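Local coordinates for protein imelysin (Bacteroides ovatus ATCC 8483, PDB 3OYV) that belongs to the imelysin-like proteins implicated in bacterial iron uptake and is probably an outer-membrane metal-binding protein, classed as a peptidase, at residues Ala45-Tyr56 / Leu289-Gly297; Leu259-Glu269 / Leu350-Val360. One frame throughout, in Å; residues are numbered along the deposited sequence.

Interaction 1. Residues Ala45-Tyr56 / Leu289-Gly297; sequences AWNSSYKGGESY and LFGPVDEMG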
loop_
_atom_site.group_PDB
_atom_site.type_symbol
_atom_site.label_atom_id
_atom_site.label_comp_id
_atom_site.label_asym_id
_atom_site.label_seq_id
_atom_site.Cartn_x
_atom_site.Cartn_y
_atom_site.Cartn_z
ATOM N N ALA A 45 -14.564 -9.485 0.609
ATOM C CA ALA A 45 -15.262 -8.989 -0.582
ATOM C C ALA A 45 -14.717 -9.721 -1.809
ATOM O O ALA A 45 -15.459 -10.107 -2.698
ATOM C CB ALA A 45 -15.057 -7.522 -0.751
ATOM N N TRP A 46 -13.395 -9.919 -1.828
ATOM C CA TRP A 46 -12.763 -10.654 -2.925
ATOM C C TRP A 46 -12.996 -12.143 -2.864
ATOM O O TRP A 46 -13.142 -12.795 -3.896
ATOM C CB TRP A 46 -11.249 -10.359 -2.971
ATOM C CG TRP A 46 -10.898 -9.116 -3.752
ATOM C CD1 TRP A 46 -10.813 -7.831 -3.266
ATOM C CD2 TRP A 46 -10.603 -9.023 -5.156
ATOM N NE1 TRP A 46 -10.522 -6.956 -4.274
ATOM C CE2 TRP A 46 -10.367 -7.667 -5.439
ATOM C CE3 TRP A 46 -10.558 -9.946 -6.207
ATOM C CZ2 TRP A 46 -10.020 -7.221 -6.722
ATOM C CZ3 TRP A 46 -10.199 -9.502 -7.465
ATOM C CH2 TRP A 46 -9.956 -8.172 -7.722
ATOM N N ASN A 47 -12.910 -12.717 -1.663
ATOM C CA ASN A 47 -12.827 -14.155 -1.522
ATOM C C ASN A 47 -14.134 -14.867 -1.249
ATOM O O ASN A 47 -14.246 -16.066 -1.526
ATOM C CB ASN A 47 -11.860 -14.485 -0.387
ATOM C CG ASN A 47 -11.574 -15.982 -0.274
ATOM O OD1 ASN A 47 -11.046 -16.626 -1.207
ATOM N ND2 ASN A 47 -11.873 -16.541 0.892
ATOM N N SER A 48 -15.102 -14.145 -0.706
ATOM C CA SER A 48 -16.344 -14.775 -0.260
ATOM C C SER A 48 -17.583 -14.180 -0.930
ATOM O O SER A 48 -18.365 -14.910 -1.590
ATOM C CB SER A 48 -16.449 -14.678 1.274
ATOM O OG SER A 48 -17.674 -15.236 1.725
ATOM N N SER A 49 -17.778 -12.888 -0.783
ATOM C CA SER A 49 -18.999 -12.264 -1.268
ATOM C C SER A 49 -18.856 -10.776 -1.388
ATOM O O SER A 49 -18.494 -10.101 -0.421
ATOM C CB SER A 49 -20.152 -12.604 -0.319
ATOM O OG SER A 49 -21.372 -11.973 -0.695
ATOM N N TYR A 50 -19.144 -10.262 -2.581
ATOM C CA TYR A 50 -19.146 -8.854 -2.856
ATOM C C TYR A 50 -20.576 -8.377 -2.857
ATOM O O TYR A 50 -21.370 -8.798 -3.700
ATOM C CB TYR A 50 -18.487 -8.626 -4.209
ATOM C CG TYR A 50 -18.476 -7.233 -4.709
ATOM C CD1 TYR A 50 -17.720 -6.248 -4.074
ATOM C CD2 TYR A 50 -19.163 -6.897 -5.864
ATOM C CE1 TYR A 50 -17.652 -4.965 -4.566
ATOM C CE2 TYR A 50 -19.118 -5.612 -6.364
ATOM C CZ TYR A 50 -18.381 -4.640 -5.711
ATOM O OH TYR A 50 -18.352 -3.378 -6.227
ATOM N N LYS A 51 -20.882 -7.520 -1.888
ATOM C CA LYS A 51 -22.208 -6.916 -1.728
ATOM C C LYS A 51 -23.292 -7.964 -1.693
ATOM O O LYS A 51 -24.324 -7.815 -2.338
ATOM C CB LYS A 51 -22.418 -5.939 -2.880
ATOM C CG LYS A 51 -21.535 -4.722 -2.810
ATOM C CD LYS A 51 -21.633 -3.926 -4.087
ATOM C CE LYS A 51 -21.044 -2.549 -3.920
ATOM N NZ LYS A 51 -21.225 -1.755 -5.170
ATOM N N GLY A 52 -23.060 -9.026 -0.936
ATOM C CA GLY A 52 -24.039 -10.092 -0.777
ATOM C C GLY A 52 -24.161 -11.104 -1.896
ATOM O O GLY A 52 -24.870 -12.103 -1.736
ATOM N N GLY A 53 -23.437 -10.894 -3.005
ATOM C CA GLY A 53 -23.476 -11.795 -4.139
ATOM C C GLY A 53 -22.201 -12.619 -4.238
ATOM O O GLY A 53 -21.557 -12.905 -3.227
ATOM N N GLU A 54 -21.861 -13.029 -5.453
ATOM C CA GLU A 54 -20.643 -13.798 -5.709
ATOM C C GLU A 54 -19.457 -12.958 -5.258
ATOM O O GLU A 54 -19.535 -11.737 -5.182
ATOM C CB GLU A 54 -20.473 -14.164 -7.210
ATOM C CG GLU A 54 -20.330 -12.972 -8.105
ATOM C CD GLU A 54 -20.157 -13.315 -9.593
ATOM O OE1 GLU A 54 -19.920 -14.498 -9.930
ATOM O OE2 GLU A 54 -20.211 -12.353 -10.401
ATOM N N SER A 55 -18.350 -13.620 -4.997
ATOM C CA SER A 55 -17.142 -12.895 -4.595
ATOM C C SER A 55 -16.650 -11.993 -5.720
ATOM O O SER A 55 -16.933 -12.232 -6.910
ATOM C CB SER A 55 -16.063 -13.905 -4.254
ATOM O OG SER A 55 -15.625 -14.561 -5.430
ATOM N N TYR A 56 -15.840 -10.993 -5.391
ATOM C CA TYR A 56 -15.289 -10.150 -6.450
ATOM C C TYR A 56 -14.305 -10.956 -7.316
ATOM O O TYR A 56 -14.201 -10.707 -8.524
ATOM C CB TYR A 56 -14.627 -8.895 -5.904
ATOM C CG TYR A 56 -14.553 -7.777 -6.905
ATOM C CD1 TYR A 56 -15.640 -6.940 -7.089
ATOM C CD2 TYR A 56 -13.439 -7.572 -7.706
ATOM C CE1 TYR A 56 -15.602 -5.935 -7.987
ATOM C CE2 TYR A 56 -13.398 -6.507 -8.619
ATOM C CZ TYR A 56 -14.499 -5.710 -8.754
ATOM O OH TYR A 56 -14.509 -4.679 -9.671
ATOM N N LEU A 289 -5.154 -1.175 -7.055
ATOM C CA LEU A 289 -6.090 -0.307 -6.333
ATOM C C LEU A 289 -7.348 -0.082 -7.175
ATOM O O LEU A 289 -7.622 1.025 -7.665
ATOM C CB LEU A 289 -5.415 1.004 -5.936
ATOM C CG LEU A 289 -4.266 0.914 -4.924
ATOM C CD1 LEU A 289 -3.445 2.216 -4.843
ATOM C CD2 LEU A 289 -4.793 0.523 -3.526
ATOM N N PHE A 290 -8.094 -1.166 -7.379
ATOM C CA PHE A 290 -9.364 -1.138 -8.066
ATOM C C PHE A 290 -10.313 -2.119 -7.422
ATOM O O PHE A 290 -9.916 -2.928 -6.595
ATOM C CB PHE A 290 -9.221 -1.438 -9.579
ATOM C CG PHE A 290 -8.892 -2.868 -9.910
ATOM C CD1 PHE A 290 -7.567 -3.288 -10.012
ATOM C CD2 PHE A 290 -9.893 -3.765 -10.175
ATOM C CE1 PHE A 290 -7.289 -4.607 -10.365
ATOM C CE2 PHE A 290 -9.625 -5.078 -10.498
ATOM C CZ PHE A 290 -8.331 -5.491 -10.612
ATOM N N GLY A 291 -11.590 -2.031 -7.777
ATOM C CA GLY A 291 -12.589 -2.881 -7.171
ATOM C C GLY A 291 -12.792 -2.479 -5.725
ATOM O O GLY A 291 -12.725 -1.288 -5.397
ATOM N N PRO A 292 -13.038 -3.456 -4.850
ATOM C CA PRO A 292 -13.360 -3.149 -3.449
ATOM C C PRO A 292 -12.505 -2.113 -2.756
ATOM O O PRO A 292 -13.039 -1.214 -2.096
ATOM C CB PRO A 292 -13.272 -4.517 -2.782
ATOM C CG PRO A 292 -13.750 -5.459 -3.842
ATOM C CD PRO A 292 -13.201 -4.892 -5.146
ATOM N N VAL A 293 -11.195 -2.181 -2.906
ATOM C CA VAL A 293 -10.339 -1.242 -2.161
ATOM C C VAL A 293 -10.531 0.203 -2.658
ATOM O O VAL A 293 -10.241 1.143 -1.933
ATOM C CB VAL A 293 -8.840 -1.641 -2.235
ATOM C CG1 VAL A 293 -8.267 -1.302 -3.640
ATOM C CG2 VAL A 293 -8.019 -0.988 -1.104
ATOM N N ASP A 294 -11.027 0.359 -3.891
ATOM C CA ASP A 294 -11.197 1.666 -4.521
ATOM C C ASP A 294 -12.646 2.130 -4.454
ATOM O O ASP A 294 -13.052 3.001 -5.241
ATOM C CB ASP A 294 -10.737 1.557 -5.985
ATOM C CG ASP A 294 -10.644 2.885 -6.714
ATOM O OD1 ASP A 294 -10.117 3.861 -6.126
ATOM O OD2 ASP A 294 -11.040 2.900 -7.919
ATOM N N GLU A 295 -13.428 1.546 -3.538
ATOM C CA GLU A 295 -14.845 1.869 -3.334
ATOM C C GLU A 295 -15.098 2.237 -1.879
ATOM O O GLU A 295 -14.391 1.790 -0.955
ATOM C CB GLU A 295 -15.704 0.674 -3.729
ATOM C CG GLU A 295 -15.596 0.325 -5.231
ATOM C CD GLU A 295 -16.240 -0.986 -5.672
ATOM O OE1 GLU A 295 -16.887 -1.703 -4.876
ATOM O OE2 GLU A 295 -16.093 -1.300 -6.883
HETATM N N MSE A 296 -16.106 3.087 -1.677
HETATM C CA MSE A 296 -16.622 3.406 -0.347
HETATM C C MSE A 296 -15.525 3.962 0.557
HETATM O O MSE A 296 -15.595 3.848 1.767
HETATM C CB MSE A 296 -17.258 2.171 0.296
HETATM C CG MSE A 296 -18.202 1.389 -0.618
HETATM SE SE MSE A 296 -19.417 0.206 0.345
HETATM C CE MSE A 296 -18.302 -1.359 0.669
ATOM N N GLY A 297 -14.529 4.601 -0.032
ATOM C CA GLY A 297 -13.427 5.207 0.721
ATOM C C GLY A 297 -12.535 4.220 1.470
ATOM O O GLY A 297 -11.800 4.608 2.373
HETATM O O HOH W 1 -9.544 -4.302 -4.292
HETATM O O HOH W 2 -19.285 0.592 -4.250
HETATM O O HOH W 3 -16.573 -2.988 -8.959
#

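Interaction 2. Residues Leu259-Glu269 / Leu350-Val360; sequences LADNPSNSAFE and LLYKNGEPRKV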
loop_
_atom_site.group_PDB
_atom_site.type_symbol
_atom_site.label_atom_id
_atom_site.label_comp_id
_atom_site.label_asym_id
_atom_site.label_seq_id
_atom_site.Cartn_x
_atom_site.Cartn_y
_atom_site.Cartn_z
ATOM N N LEU A 259 0.894 -4.337 23.713
ATOM C CA LEU A 259 1.578 -3.091 24.022
ATOM C C LEU A 259 0.749 -2.247 24.995
ATOM O O LEU A 259 1.316 -1.687 25.963
ATOM C CB LEU A 259 1.895 -2.332 22.728
ATOM C CG LEU A 259 2.456 -0.908 22.817
ATOM C CD1 LEU A 259 3.730 -0.738 23.564
ATOM C CD2 LEU A 259 2.648 -0.374 21.395
ATOM N N ALA A 260 -0.561 -2.159 24.750
ATOM C CA ALA A 260 -1.455 -1.409 25.621
ATOM C C ALA A 260 -1.517 -2.049 27.019
ATOM O O ALA A 260 -1.520 -1.337 28.042
ATOM C CB ALA A 260 -2.853 -1.313 25.008
ATOM N N ASP A 261 -1.515 -3.371 27.072
ATOM C CA ASP A 261 -1.687 -4.087 28.338
ATOM C C ASP A 261 -0.405 -4.146 29.167
ATOM O O ASP A 261 -0.475 -4.241 30.395
ATOM C CB ASP A 261 -2.167 -5.530 28.076
ATOM C CG ASP A 261 -3.593 -5.612 27.556
ATOM O OD1 ASP A 261 -4.373 -4.625 27.674
ATOM O OD2 ASP A 261 -3.950 -6.693 27.049
ATOM N N ASN A 262 0.748 -4.124 28.515
ATOM C CA ASN A 262 2.035 -4.265 29.169
ATOM C C ASN A 262 3.065 -3.396 28.428
ATOM O O ASN A 262 3.939 -3.870 27.704
ATOM C CB ASN A 262 2.449 -5.751 29.229
ATOM C CG ASN A 262 3.652 -5.985 30.114
ATOM O OD1 ASN A 262 4.242 -5.027 30.617
ATOM N ND2 ASN A 262 4.019 -7.256 30.315
ATOM N N PRO A 263 2.925 -2.081 28.584
ATOM C CA PRO A 263 3.774 -1.204 27.803
ATOM C C PRO A 263 5.238 -1.254 28.216
ATOM O O PRO A 263 5.542 -1.308 29.411
ATOM C CB PRO A 263 3.157 0.173 28.018
ATOM C CG PRO A 263 2.276 0.053 29.168
ATOM C CD PRO A 263 1.910 -1.347 29.352
ATOM N N SER A 264 6.128 -1.275 27.234
ATOM C CA SER A 264 7.583 -1.306 27.420
ATOM C C SER A 264 8.261 -1.000 26.098
ATOM O O SER A 264 7.603 -1.029 25.038
ATOM C CB SER A 264 8.055 -2.682 27.889
ATOM O OG SER A 264 7.847 -3.658 26.861
ATOM N N ASN A 265 9.566 -0.746 26.144
ATOM C CA ASN A 265 10.339 -0.566 24.922
ATOM C C ASN A 265 10.237 -1.792 24.031
ATOM O O ASN A 265 10.083 -1.679 22.824
ATOM C CB ASN A 265 11.797 -0.234 25.229
ATOM C CG ASN A 265 11.933 1.132 25.868
ATOM O OD1 ASN A 265 10.947 1.875 25.975
ATOM N ND2 ASN A 265 13.132 1.457 26.318
ATOM N N SER A 266 10.296 -2.959 24.638
ATOM C CA SER A 266 10.227 -4.207 23.887
ATOM C C SER A 266 8.874 -4.357 23.210
ATOM O O SER A 266 8.786 -4.827 22.083
ATOM C CB SER A 266 10.473 -5.395 24.808
ATOM O OG SER A 266 11.799 -5.378 25.290
ATOM N N ALA A 267 7.808 -3.982 23.907
ATOM C CA ALA A 267 6.464 -4.045 23.342
ATOM C C ALA A 267 6.275 -3.098 22.153
ATOM O O ALA A 267 5.608 -3.456 21.174
ATOM C CB ALA A 267 5.401 -3.800 24.384
ATOM N N PHE A 268 6.862 -1.917 22.238
ATOM C CA PHE A 268 6.859 -0.997 21.096
ATOM C C PHE A 268 7.572 -1.639 19.910
ATOM O O PHE A 268 7.112 -1.581 18.789
ATOM C CB PHE A 268 7.468 0.356 21.476
ATOM C CG PHE A 268 6.447 1.399 21.905
ATOM C CD1 PHE A 268 5.611 2.002 20.989
ATOM C CD2 PHE A 268 6.363 1.793 23.227
ATOM C CE1 PHE A 268 4.688 2.956 21.378
ATOM C CE2 PHE A 268 5.449 2.753 23.625
ATOM C CZ PHE A 268 4.603 3.337 22.692
ATOM N N GLU A 269 8.768 -2.179 20.169
ATOM C CA GLU A 269 9.533 -2.852 19.106
ATOM C C GLU A 269 8.727 -3.973 18.443
ATOM O O GLU A 269 8.721 -4.108 17.230
ATOM C CB GLU A 269 10.853 -3.420 19.637
ATOM C CG GLU A 269 11.853 -2.308 20.003
ATOM C CD GLU A 269 13.023 -2.742 20.891
ATOM O OE1 GLU A 269 13.173 -3.950 21.164
ATOM O OE2 GLU A 269 13.794 -1.842 21.322
ATOM N N LEU A 350 2.027 6.603 15.926
ATOM C CA LEU A 350 1.865 6.159 17.314
ATOM C C LEU A 350 2.924 5.176 17.774
ATOM O O LEU A 350 3.128 5.017 18.981
ATOM C CB LEU A 350 0.447 5.593 17.503
ATOM C CG LEU A 350 -0.729 6.586 17.358
ATOM C CD1 LEU A 350 -2.080 5.833 17.290
ATOM C CD2 LEU A 350 -0.709 7.674 18.464
ATOM N N LEU A 351 3.619 4.540 16.818
ATOM C CA LEU A 351 4.601 3.513 17.109
ATOM C C LEU A 351 6.062 3.939 16.941
ATOM O O LEU A 351 6.944 3.340 17.549
ATOM C CB LEU A 351 4.348 2.261 16.255
ATOM C CG LEU A 351 3.089 1.478 16.575
ATOM C CD1 LEU A 351 2.922 0.340 15.559
ATOM C CD2 LEU A 351 3.133 0.942 18.025
ATOM N N TYR A 352 6.306 4.913 16.060
ATOM C CA TYR A 352 7.637 5.314 15.656
ATOM C C TYR A 352 7.899 6.796 15.872
ATOM O O TYR A 352 6.965 7.610 15.802
ATOM C CB TYR A 352 7.811 5.072 14.171
ATOM C CG TYR A 352 7.902 3.643 13.713
ATOM C CD1 TYR A 352 9.116 2.999 13.626
ATOM C CD2 TYR A 352 6.759 2.965 13.274
ATOM C CE1 TYR A 352 9.196 1.705 13.119
ATOM C CE2 TYR A 352 6.829 1.674 12.803
ATOM C CZ TYR A 352 8.052 1.057 12.702
ATOM O OH TYR A 352 8.086 -0.215 12.185
ATOM N N LYS A 353 9.170 7.117 16.071
ATOM C CA LYS A 353 9.588 8.493 15.995
ATOM C C LYS A 353 10.972 8.551 15.365
ATOM O O LYS A 353 11.908 7.898 15.831
ATOM C CB LYS A 353 9.562 9.093 17.386
ATOM C CG LYS A 353 9.911 10.584 17.366
ATOM C CD LYS A 353 9.788 11.222 18.706
ATOM C CE LYS A 353 9.934 12.721 18.612
ATOM N NZ LYS A 353 10.004 13.326 19.974
ATOM N N ASN A 354 11.098 9.332 14.294
ATOM C CA ASN A 354 12.426 9.624 13.692
ATOM C C ASN A 354 13.195 8.352 13.306
ATOM O O ASN A 354 14.411 8.209 13.513
ATOM C CB ASN A 354 13.293 10.529 14.617
ATOM C CG ASN A 354 12.646 11.889 14.916
ATOM O OD1 ASN A 354 11.831 12.414 14.138
ATOM N ND2 ASN A 354 12.997 12.457 16.078
ATOM N N GLY A 355 12.453 7.408 12.743
ATOM C CA GLY A 355 12.995 6.186 12.184
ATOM C C GLY A 355 13.181 5.021 13.137
ATOM O O GLY A 355 13.659 3.967 12.728
ATOM N N GLU A 356 12.816 5.182 14.410
ATOM C CA GLU A 356 13.024 4.128 15.417
ATOM C C GLU A 356 11.731 3.902 16.191
ATOM O O GLU A 356 10.900 4.806 16.273
ATOM C CB GLU A 356 14.147 4.507 16.400
ATOM C CG GLU A 356 15.547 4.655 15.772
ATOM C CD GLU A 356 16.163 3.327 15.266
ATOM O OE1 GLU A 356 15.553 2.231 15.406
ATOM O OE2 GLU A 356 17.290 3.383 14.707
ATOM N N PRO A 357 11.566 2.702 16.772
ATOM C CA PRO A 357 10.431 2.499 17.654
ATOM C C PRO A 357 10.434 3.520 18.776
ATOM O O PRO A 357 11.511 3.877 19.299
ATOM C CB PRO A 357 10.665 1.087 18.216
ATOM C CG PRO A 357 11.384 0.379 17.118
ATOM C CD PRO A 357 12.308 1.452 16.549
ATOM N N ARG A 358 9.244 3.967 19.174
ATOM C CA ARG A 358 9.144 4.820 20.345
ATOM C C ARG A 358 9.561 4.075 21.606
ATOM O O ARG A 358 9.491 2.842 21.682
ATOM C CB ARG A 358 7.745 5.345 20.503
ATOM C CG ARG A 358 7.410 6.356 19.451
ATOM C CD ARG A 358 5.984 6.799 19.606
ATOM N NE ARG A 358 5.499 7.816 18.662
ATOM C CZ ARG A 358 5.603 9.136 18.828
ATOM N NH1 ARG A 358 6.358 9.667 19.798
ATOM N NH2 ARG A 358 4.986 9.940 17.982
ATOM N N LYS A 359 9.950 4.864 22.600
ATOM C CA LYS A 359 10.339 4.353 23.906
ATOM C C LYS A 359 9.437 4.943 24.973
ATOM O O LYS A 359 8.864 6.031 24.819
ATOM C CB LYS A 359 11.803 4.708 24.223
ATOM C CG LYS A 359 12.793 4.123 23.248
ATOM C CD LYS A 359 14.181 4.524 23.626
ATOM C CE LYS A 359 15.204 3.922 22.683
ATOM N NZ LYS A 359 16.601 4.262 23.099
ATOM N N VAL A 360 9.317 4.199 26.061
ATOM C CA VAL A 360 8.638 4.691 27.240
ATOM C C VAL A 360 9.628 5.592 28.023
ATOM O O VAL A 360 10.851 5.563 27.820
ATOM C CB VAL A 360 8.068 3.524 28.089
ATOM C CG1 VAL A 360 7.170 2.580 27.214
ATOM C CG2 VAL A 360 9.182 2.755 28.768
HETATM O O HOH W 4 11.171 0.719 21.843
HETATM O O HOH W 5 13.190 4.058 27.850
#

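Interaction 1. Residues Ala45-Tyr56 / Leu289-Gly297
Pro292 fits into an apolar pocket formed by Ala45, Trp46, Tyr50 and Tyr56, an example of how a proline ring can fill a notch between aromatic side chains. Its CD stands over the centre of the Tyr56 ring, 3.5 Å from the centroid and 6° off the normal, a nearly vertical CH-pi contact. Pro292 CG reaches Ala45 CB at 3.9 Å. The Tyr56 ring, with CG anti to its backbone N (chi1 -157°), lies flat beneath this proline and sets its own CD1 over the centre of the Tyr50 ring. At Gly291, beside Tyr56 OH, a CB would run into Tyr56 CE2. Farther in, Trp46 CH2 meets Phe290 CE2 at 4.2 Å.

In the fold, the loop between helices 265-283 and 298-303 packs against the end of helix 21-47 and the type I' turn from Tyr50 to Gly53 that precedes helix 56-62. Tyr242 and Val238 of helix 223-261 also pack on Trp46.

Tyr50, Lys51 and Glu295 carry the polar contacts of the more exposed side. Tyr50 OH donates to Glu295 OE1 at 2.6 Å, on the syn side and 16° out of the carboxylate plane. A water links Glu295 OE2 (2.7 Å) to Tyr56 OH. Lys51 NZ stays 4.3 Å from Glu295 OE1, too far for a salt bridge. Among the buried residues, another water accepts from Trp46 NE1 (2.8 Å) and Val293 N and donates to Phe290 O.

Interaction 2. Residues Leu259-Glu269 / Leu350-Val360
Phe268 packing against Arg358 and Val360, next to one side-chain-to-backbone hydrogen bond from Val360 to Asn265, makes this a mixed contact in which the C-terminal tail runs across the first turn of helix 265-283. It illustrates how the start of a helix can hold an extended tail through one side chain, without any sheet pairing.

The Phe268 ring is enclosed on several sides. Arg358 CB lies over one face, 4.1 Å from the centroid and 18° off the normal, as a CH-pi contact, and Leu259 CD1 covers the opposite face. Val360 CG1 comes to the rim in the ring plane, 4.0 Å from Phe268 CE2, and Leu350 O approaches another part of the rim, 3.5 Å from Phe268 CE1. Leu259 CD2 and Leu351 CD2 extend this apolar cluster at 3.7 Å.

Asn265 supplies the polar half. Its CG, anti to the carbonyl carbon (chi1 -68°), places OD1 to accept from Val360 N at 2.8 Å, nearly straight at 161°. Asn265 ND2 and Val360 O share a water, and a second water joins Asn265 O to Arg358 O. An alanine here is likely to leave Val360 N without its acceptor and the tail freer to lift from the helix. Ser264 caps the same helix start, its OG accepting from Ala267 N at 3.0 Å.

The tail leaves a small antiparallel hairpin, strands 352-353 and 356-357 joined by a type I' turn from Lys353 to Glu356, which follows helix 343-351. Arg358 extends beyond Phe268 to hydrogen-bond Ile14 O and Phe349 O, and Trp24, His25 and Met28 of helix 21-47 close over the side formed by Leu259, Pro263 and Arg358.

Interaction 1 and interaction 2 do not touch: their centres are 34 Å apart and their nearest atoms about 18 Å. Helix 21-47 spans the gap, since its last turn belongs to interaction 1 and its early residues, including Trp24 and Met28, pack on interaction 2. Helix 265-283 makes a second link, starting in interaction 2 and leading into the loop of interaction 1. The GxHxxE signature of imelysin-like proteins, a probable metal-site motif, lies at the start of helix 343-351, whose end enters interaction 2. There a glycerol, probably from the crystallisation liquor, hydrogen-bonds Tyr352 O and Arg358 NH2.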